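Thermostable monoacylglycerol lipase (Bacillus, PDB 4LHE) probably hydrolyses monoacylglycerols to glycerol and free fatty acids, as a bacterial serine lipase of the alpha/beta hydrolase fold. Local coordinates at residues Ala179-Ile184 / Ala204-Gln209; Leu102-Ala107 / Ala175-Lys180. All coordinates share one frame; numbering follows the deposited sequence.

Interaction 1: Ala179-Ile184 / Ala204-Gln209; sequences AKLDRI and ADIIFQ
Flat side chains stay out of the meeting of Leu181 with Ile206 and Ile207: Phe208 leaves its helix away from the contact and takes no part in it, its ring having Gln209 CD in plane at its edge and Lys216 as a cation-pi partner. The contact joins two connecting pieces of an alpha/beta hydrolase fold. One is a short 3-10 turn around Leu181, Asp182 and Arg183, on the way from helix 164-179 to strand 188-193; the other is helix 202-210, which follows that strand. The turn is closed by Ile184 N to Leu181 O at 2.8 Å, and Ser212 OG is hydrogen-bonded to Asp182 O. On its exposed flank, Arg183 NH1 and Asp182 OD2 form a salt bridge of 2.8 Å, while the buried flank presents Leu181 to the helix. With CG beside the backbone N and CD1 extended from CA (chi2 177°), one leucine methyl is set against the helix backbone. Ile207 packs on Ala121, Val123 and Ile190, whereas Ile206 turns its CD1 end elsewhere and offers CG2, 4.4 Å from Leu181 CD1. Closer still are main-chain atoms: Leu181 CD1 lies 4.0 Å from Ile207 CA and 3.6 Å from Ile206 O.

Interaction 2: Leu102-Ala107 / Ala175-Lys180; sequences LTLYLA and AQTKAK
Thr177 sets its two branches against neighbouring residues of helix 98-109, and here the contact is tight. Its CG2 methyl lies 3.7 Å from Leu104 CB, while its OG1 sits near the ring plane at the edge of Tyr105, 3.6 Å from Tyr105 CD1. The short side chain of Thr177 lets the backbones come close, with 5.4 Å between Tyr105 CA and Thr177 CA; the axes of segments 102-107 and 175-179 lie 55° apart. Helix 98-109 follows what is probably the nucleophile elbow, the GxSxG turn of alpha/beta hydrolases, and helix 164-179 probably belongs to the lid region. The more open side is that of Gln176, partly exposed and covering less area than Thr177, whose extended chain passes the far end of the tyrosine with ring and amide planes 66° apart; Gln176 OE1 is 3.6 Å from Tyr105 CE1. Tyr105 CG is anti to the backbone N (chi1 -175°), which sets the ring alongside the Gln176 chain, where it also stacks with His109 and touches Val74. An alanine at Tyr105 would be likely to open a gap beside Thr177 OG1 and leave the His109 ring without its stacking mate. The threonine hydroxyl is hydrogen-bonded to Leu173 O within its own helix and meets the ring edge merely as a neighbour, consistent with a fit of shapes there.

Interactions 1 and 2 lie about 8 Å apart, centre to centre, in the same part of the fold, and share Ala179 and Lys180 at the end of helix 164-179. Along the chain, helix 98-109 comes first, then helix 164-179, the 3-10 turn that includes Leu181, strand 188-193 and helix 202-210. The two contacts also touch: Ile184 CD1 is 3.4 Å from Leu104 O, and Ile207 CD1 is 3.8 Å from Leu104 CD1. Leu104 of helix 98-109 thus meets both Ile184 and Ile207, so the chain leaving helix 164-179, probably part of the lid region, packs beside helix 98-109 before entering strand 188-193 of the central sheet.

Interaction 1: Ala179-Ile184 / Ala204-Gln209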
ATOM      1  N   ALA A 179     -10.031  -7.121 -11.351  1.00 45.90           N
ATOM      2  CA  ALA A 179     -10.526  -7.348 -12.707  1.00 47.98           C
ATOM      3  C   ALA A 179      -9.429  -7.167 -13.750  1.00 48.21           C
ATOM      4  O   ALA A 179      -9.395  -7.869 -14.769  1.00 49.13           O
ATOM      5  CB  ALA A 179     -11.698  -6.415 -13.005  1.00 47.76           C
ATOM      6  N   LYS A 180      -8.524  -6.228 -13.489  1.00 46.45           N
ATOM      7  CA  LYS A 180      -7.542  -5.846 -14.486  1.00 46.94           C
ATOM      8  C   LYS A 180      -6.125  -6.348 -14.219  1.00 46.10           C
ATOM      9  O   LYS A 180      -5.189  -5.775 -14.757  1.00 46.79           O
ATOM     10  CB  LYS A 180      -7.515  -4.323 -14.627  1.00 46.92           C
ATOM     11  CG  LYS A 180      -8.815  -3.704 -15.113  1.00 48.15           C
ATOM     12  CD  LYS A 180      -9.017  -3.961 -16.596  1.00 50.38           C
ATOM     13  CE  LYS A 180     -10.191  -4.905 -16.858  1.00 51.55           C
ATOM     14  NZ  LYS A 180     -11.482  -4.174 -17.036  1.00 52.08           N
ATOM     15  N   LEU A 181      -5.964  -7.410 -13.425  1.00 45.74           N
ATOM     16  CA  LEU A 181      -4.629  -7.953 -13.114  1.00 45.44           C
ATOM     17  C   LEU A 181      -3.819  -8.310 -14.362  1.00 47.05           C
ATOM     18  O   LEU A 181      -2.612  -8.052 -14.441  1.00 47.52           O
ATOM     19  CB  LEU A 181      -4.737  -9.166 -12.182  1.00 45.34           C
ATOM     20  CG  LEU A 181      -5.102  -8.806 -10.736  1.00 44.85           C
ATOM     21  CD1 LEU A 181      -5.284 -10.023  -9.848  1.00 43.12           C
ATOM     22  CD2 LEU A 181      -4.042  -7.861 -10.145  1.00 43.22           C
ATOM     23  N   ASP A 182      -4.506  -8.885 -15.344  1.00 48.53           N
ATOM     24  CA  ASP A 182      -3.912  -9.284 -16.619  1.00 50.11           C
ATOM     25  C   ASP A 182      -3.171  -8.149 -17.344  1.00 50.34           C
ATOM     26  O   ASP A 182      -2.313  -8.403 -18.195  1.00 51.79           O
ATOM     27  CB  ASP A 182      -5.019  -9.843 -17.513  1.00 51.17           C
ATOM     28  CG  ASP A 182      -6.196  -8.895 -17.625  1.00 52.08           C
ATOM     29  OD1 ASP A 182      -7.116  -8.967 -16.770  1.00 51.76           O
ATOM     30  OD2 ASP A 182      -6.190  -8.063 -18.557  1.00 52.76           O
ATOM     31  N   ARG A 183      -3.500  -6.903 -17.011  1.00 48.76           N
ATOM     32  CA  ARG A 183      -2.811  -5.738 -17.580  1.00 49.83           C
ATOM     33  C   ARG A 183      -1.369  -5.600 -17.073  1.00 49.33           C
ATOM     34  O   ARG A 183      -0.559  -4.889 -17.674  1.00 50.12           O
ATOM     35  CB  ARG A 183      -3.575  -4.445 -17.253  1.00 49.53           C
ATOM     36  CG  ARG A 183      -5.092  -4.467 -17.542  1.00 50.79           C
ATOM     37  CD  ARG A 183      -5.429  -4.094 -18.989  1.00 52.97           C
ATOM     38  NE  ARG A 183      -6.858  -3.802 -19.187  1.00 54.04           N
ATOM     39  CZ  ARG A 183      -7.754  -4.673 -19.657  1.00 55.16           C
ATOM     40  NH1 ARG A 183      -7.378  -5.906 -19.982  1.00 55.22           N
ATOM     41  NH2 ARG A 183      -9.029  -4.315 -19.807  1.00 54.71           N
ATOM     42  N   ILE A 184      -1.058  -6.261 -15.958  1.00 37.02           N
ATOM     43  CA  ILE A 184       0.259  -6.142 -15.331  1.00 36.13           C
ATOM     44  C   ILE A 184       1.271  -7.107 -15.951  1.00 36.98           C
ATOM     45  O   ILE A 184       1.089  -8.317 -15.889  1.00 37.58           O
ATOM     46  CB  ILE A 184       0.187  -6.405 -13.807  1.00 36.22           C
ATOM     47  CG1 ILE A 184      -0.749  -5.404 -13.130  1.00 34.34           C
ATOM     48  CG2 ILE A 184       1.558  -6.281 -13.191  1.00 35.29           C
ATOM     49  CD1 ILE A 184      -0.944  -5.665 -11.621  1.00 33.76           C
ATOM     50  N   ALA A 204      -2.470 -13.333  -2.150  1.00 35.22           N
ATOM     51  CA  ALA A 204      -1.178 -13.496  -2.804  1.00 35.82           C
ATOM     52  C   ALA A 204      -1.302 -14.384  -4.040  1.00 36.80           C
ATOM     53  O   ALA A 204      -0.780 -14.058  -5.117  1.00 36.90           O
ATOM     54  CB  ALA A 204      -0.186 -14.087  -1.833  1.00 36.04           C
ATOM     55  N   ASP A 205      -2.003 -15.501  -3.878  1.00 38.23           N
ATOM     56  CA  ASP A 205      -2.199 -16.459  -4.967  1.00 39.21           C
ATOM     57  C   ASP A 205      -3.040 -15.891  -6.109  1.00 38.70           C
ATOM     58  O   ASP A 205      -2.734 -16.118  -7.278  1.00 39.66           O
ATOM     59  CB  ASP A 205      -2.810 -17.749  -4.419  1.00 41.14           C
ATOM     60  CG  ASP A 205      -1.899 -18.437  -3.430  1.00 42.31           C
ATOM     61  OD1 ASP A 205      -0.717 -18.619  -3.764  1.00 42.91           O
ATOM     62  OD2 ASP A 205      -2.348 -18.785  -2.314  1.00 43.44           O
ATOM     63  N   ILE A 206      -4.080 -15.136  -5.767  1.00 37.37           N
ATOM     64  CA  ILE A 206      -4.931 -14.484  -6.765  1.00 37.03           C
ATOM     65  C   ILE A 206      -4.158 -13.443  -7.572  1.00 36.90           C
ATOM     66  O   ILE A 206      -4.332 -13.320  -8.795  1.00 36.57           O
ATOM     67  CB  ILE A 206      -6.141 -13.806  -6.085  1.00 37.10           C
ATOM     68  CG1 ILE A 206      -6.974 -14.861  -5.342  1.00 39.24           C
ATOM     69  CG2 ILE A 206      -6.972 -13.040  -7.102  1.00 36.61           C
ATOM     70  CD1 ILE A 206      -7.839 -14.312  -4.195  1.00 39.53           C
ATOM     71  N   ILE A 207      -3.310 -12.685  -6.879  1.00 34.99           N
ATOM     72  CA  ILE A 207      -2.439 -11.727  -7.544  1.00 35.02           C
ATOM     73  C   ILE A 207      -1.476 -12.497  -8.450  1.00 35.63           C
ATOM     74  O   ILE A 207      -1.356 -12.198  -9.641  1.00 35.89           O
ATOM     75  CB  ILE A 207      -1.673 -10.867  -6.502  1.00 33.65           C
ATOM     76  CG1 ILE A 207      -2.654  -9.939  -5.775  1.00 32.15           C
ATOM     77  CG2 ILE A 207      -0.550 -10.067  -7.172  1.00 33.21           C
ATOM     78  CD1 ILE A 207      -2.090  -9.277  -4.520  1.00 30.64           C
ATOM     79  N   PHE A 208      -0.837 -13.517  -7.885  1.00 36.35           N
ATOM     80  CA  PHE A 208       0.149 -14.315  -8.608  1.00 37.67           C
ATOM     81  C   PHE A 208      -0.438 -14.960  -9.880  1.00 39.69           C
ATOM     82  O   PHE A 208       0.209 -14.983 -10.938  1.00 39.60           O
ATOM     83  CB  PHE A 208       0.757 -15.370  -7.672  1.00 38.80           C
ATOM     84  CG  PHE A 208       1.836 -16.212  -8.307  1.00 40.76           C
ATOM     85  CD1 PHE A 208       3.179 -15.870  -8.172  1.00 40.03           C
ATOM     86  CD2 PHE A 208       1.509 -17.362  -9.017  1.00 42.60           C
ATOM     87  CE1 PHE A 208       4.170 -16.653  -8.744  1.00 41.83           C
ATOM     88  CE2 PHE A 208       2.497 -18.148  -9.594  1.00 43.08           C
ATOM     89  CZ  PHE A 208       3.824 -17.796  -9.458  1.00 42.42           C
ATOM     90  N   GLN A 209      -1.666 -15.461  -9.793  1.00 39.94           N
ATOM     91  CA  GLN A 209      -2.274 -16.106 -10.952  1.00 40.61           C
ATOM     92  C   GLN A 209      -2.817 -15.085 -11.943  1.00 40.40           C
ATOM     93  O   GLN A 209      -2.730 -15.283 -13.157  1.00 41.03           O
ATOM     94  CB  GLN A 209      -3.359 -17.112 -10.527  1.00 42.11           C
ATOM     95  CG  GLN A 209      -2.872 -18.254  -9.610  1.00 43.22           C
ATOM     96  CD  GLN A 209      -1.735 -19.100 -10.206  1.00 45.48           C
ATOM     97  OE1 GLN A 209      -1.433 -19.026 -11.403  1.00 46.09           O
ATOM     98  NE2 GLN A 209      -1.103 -19.915  -9.360  1.00 46.39           N
TER

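Interaction 2: Leu102-Ala107 / Ala175-Lys180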
ATOM      1  N   LEU A 102      -3.171  -0.362  -4.658  1.00 31.93           N
ATOM      2  CA  LEU A 102      -2.919   0.837  -5.452  1.00 31.71           C
ATOM      3  C   LEU A 102      -1.672   0.682  -6.285  1.00 31.41           C
ATOM      4  O   LEU A 102      -1.529   1.332  -7.320  1.00 31.68           O
ATOM      5  CB  LEU A 102      -2.779   2.047  -4.532  1.00 30.93           C
ATOM      6  CG  LEU A 102      -4.119   2.545  -3.993  1.00 31.61           C
ATOM      7  CD1 LEU A 102      -3.892   3.488  -2.837  1.00 30.57           C
ATOM      8  CD2 LEU A 102      -4.870   3.254  -5.141  1.00 32.01           C
ATOM      9  N   THR A 103      -0.764  -0.171  -5.807  1.00 30.51           N
ATOM     10  CA  THR A 103       0.443  -0.513  -6.539  1.00 30.37           C
ATOM     11  C   THR A 103       0.064  -1.356  -7.756  1.00 31.42           C
ATOM     12  O   THR A 103       0.525  -1.095  -8.878  1.00 32.26           O
ATOM     13  CB  THR A 103       1.427  -1.290  -5.642  1.00 29.66           C
ATOM     14  OG1 THR A 103       1.957  -0.399  -4.655  1.00 28.60           O
ATOM     15  CG2 THR A 103       2.579  -1.864  -6.476  1.00 29.25           C
ATOM     16  N   LEU A 104      -0.777  -2.364  -7.528  1.00 31.24           N
ATOM     17  CA  LEU A 104      -1.291  -3.195  -8.607  1.00 32.89           C
ATOM     18  C   LEU A 104      -2.019  -2.335  -9.614  1.00 33.74           C
ATOM     19  O   LEU A 104      -1.809  -2.471 -10.816  1.00 34.37           O
ATOM     20  CB  LEU A 104      -2.241  -4.244  -8.048  1.00 33.05           C
ATOM     21  CG  LEU A 104      -1.566  -5.254  -7.124  1.00 32.59           C
ATOM     22  CD1 LEU A 104      -2.616  -5.924  -6.260  1.00 33.06           C
ATOM     23  CD2 LEU A 104      -0.774  -6.302  -7.927  1.00 32.14           C
ATOM     24  N   TYR A 105      -2.859  -1.433  -9.106  1.00 34.18           N
ATOM     25  CA  TYR A 105      -3.661  -0.540  -9.942  1.00 34.59           C
ATOM     26  C   TYR A 105      -2.780   0.250 -10.889  1.00 35.37           C
ATOM     27  O   TYR A 105      -3.042   0.306 -12.093  1.00 36.77           O
ATOM     28  CB  TYR A 105      -4.442   0.429  -9.047  1.00 35.24           C
ATOM     29  CG  TYR A 105      -5.419   1.334  -9.768  1.00 36.00           C
ATOM     30  CD1 TYR A 105      -6.754   0.980  -9.876  1.00 38.48           C
ATOM     31  CD2 TYR A 105      -5.017   2.551 -10.316  1.00 36.55           C
ATOM     32  CE1 TYR A 105      -7.667   1.800 -10.519  1.00 39.88           C
ATOM     33  CE2 TYR A 105      -5.923   3.377 -10.967  1.00 37.86           C
ATOM     34  CZ  TYR A 105      -7.250   2.994 -11.055  1.00 39.63           C
ATOM     35  OH  TYR A 105      -8.176   3.794 -11.690  1.00 41.96           O
ATOM     36  N   LEU A 106      -1.728   0.851 -10.337  1.00 33.71           N
ATOM     37  CA  LEU A 106      -0.834   1.708 -11.100  1.00 34.26           C
ATOM     38  C   LEU A 106      -0.070   0.923 -12.158  1.00 34.84           C
ATOM     39  O   LEU A 106       0.185   1.429 -13.256  1.00 35.63           O
ATOM     40  CB  LEU A 106       0.141   2.401 -10.155  1.00 33.14           C
ATOM     41  CG  LEU A 106       0.355   3.891 -10.358  1.00 33.55           C
ATOM     42  CD1 LEU A 106      -0.849   4.653  -9.859  1.00 33.98           C
ATOM     43  CD2 LEU A 106       1.611   4.331  -9.626  1.00 33.27           C
ATOM     44  N   ALA A 107       0.295  -0.313 -11.829  1.00 33.32           N
ATOM     45  CA  ALA A 107       0.994  -1.167 -12.781  1.00 34.41           C
ATOM     46  C   ALA A 107       0.066  -1.471 -13.970  1.00 36.75           C
ATOM     47  O   ALA A 107       0.510  -1.522 -15.124  1.00 36.99           O
ATOM     48  CB  ALA A 107       1.472  -2.457 -12.096  1.00 33.52           C
ATOM     49  N   ALA A 175     -12.231  -4.102  -6.758  1.00 44.62           N
ATOM     50  CA  ALA A 175     -12.926  -4.722  -7.888  1.00 45.90           C
ATOM     51  C   ALA A 175     -12.288  -4.323  -9.204  1.00 45.08           C
ATOM     52  O   ALA A 175     -11.989  -5.175 -10.037  1.00 45.60           O
ATOM     53  CB  ALA A 175     -14.408  -4.337  -7.880  1.00 46.55           C
ATOM     54  N   GLN A 176     -12.115  -3.021  -9.402  1.00 44.38           N
ATOM     55  CA  GLN A 176     -11.515  -2.505 -10.623  1.00 44.49           C
ATOM     56  C   GLN A 176     -10.063  -2.990 -10.737  1.00 44.51           C
ATOM     57  O   GLN A 176      -9.539  -3.123 -11.848  1.00 45.45           O
ATOM     58  CB  GLN A 176     -11.586  -0.964 -10.638  1.00 44.89           C
ATOM     59  CG  GLN A 176     -11.751  -0.330 -12.022  1.00 46.26           C
ATOM     60  CD  GLN A 176     -11.314   1.140 -12.071  1.00 46.99           C
ATOM     61  OE1 GLN A 176     -10.418   1.513 -12.843  1.00 46.64           O
ATOM     62  NE2 GLN A 176     -11.952   1.979 -11.256  1.00 45.89           N
ATOM     63  N   THR A 177      -9.424  -3.279  -9.596  1.00 43.39           N
ATOM     64  CA  THR A 177      -8.016  -3.721  -9.588  1.00 43.20           C
ATOM     65  C   THR A 177      -7.880  -5.207  -9.899  1.00 43.30           C
ATOM     66  O   THR A 177      -7.109  -5.601 -10.769  1.00 44.01           O
ATOM     67  CB  THR A 177      -7.315  -3.439  -8.232  1.00 42.16           C
ATOM     68  OG1 THR A 177      -7.338  -2.032  -7.957  1.00 40.34           O
ATOM     69  CG2 THR A 177      -5.872  -3.915  -8.263  1.00 40.44           C
ATOM     70  N   LYS A 178      -8.629  -6.031  -9.183  1.00 43.52           N
ATOM     71  CA  LYS A 178      -8.604  -7.468  -9.414  1.00 44.46           C
ATOM     72  C   LYS A 178      -9.014  -7.815 -10.849  1.00 45.99           C
ATOM     73  O   LYS A 178      -8.413  -8.681 -11.488  1.00 46.14           O
ATOM     74  CB  LYS A 178      -9.546  -8.150  -8.433  1.00 45.22           C
ATOM     75  CG  LYS A 178      -9.658  -9.645  -8.620  1.00 45.09           C
ATOM     76  CD  LYS A 178     -10.741 -10.157  -7.697  1.00 47.44           C
ATOM     77  CE  LYS A 178     -10.790 -11.667  -7.649  1.00 48.51           C
ATOM     78  NZ  LYS A 178     -11.437 -12.107  -6.376  1.00 49.78           N
ATOM     79  N   ALA A 179     -10.031  -7.121 -11.351  1.00 45.90           N
ATOM     80  CA  ALA A 179     -10.526  -7.348 -12.707  1.00 47.98           C
ATOM     81  C   ALA A 179      -9.429  -7.167 -13.750  1.00 48.21           C
ATOM     82  O   ALA A 179      -9.395  -7.869 -14.769  1.00 49.13           O
ATOM     83  CB  ALA A 179     -11.698  -6.415 -13.005  1.00 47.76           C
ATOM     84  N   LYS A 180      -8.524  -6.228 -13.489  1.00 46.45           N
ATOM     85  CA  LYS A 180      -7.542  -5.846 -14.486  1.00 46.94           C
ATOM     86  C   LYS A 180      -6.125  -6.348 -14.219  1.00 46.10           C
ATOM     87  O   LYS A 180      -5.189  -5.775 -14.757  1.00 46.79           O
ATOM     88  CB  LYS A 180      -7.515  -4.323 -14.627  1.00 46.92           C
ATOM     89  CG  LYS A 180      -8.815  -3.704 -15.113  1.00 48.15           C
ATOM     90  CD  LYS A 180      -9.017  -3.961 -16.596  1.00 50.38           C
ATOM     91  CE  LYS A 180     -10.191  -4.905 -16.858  1.00 51.55           C
ATOM     92  NZ  LYS A 180     -11.482  -4.174 -17.036  1.00 52.08           N
TER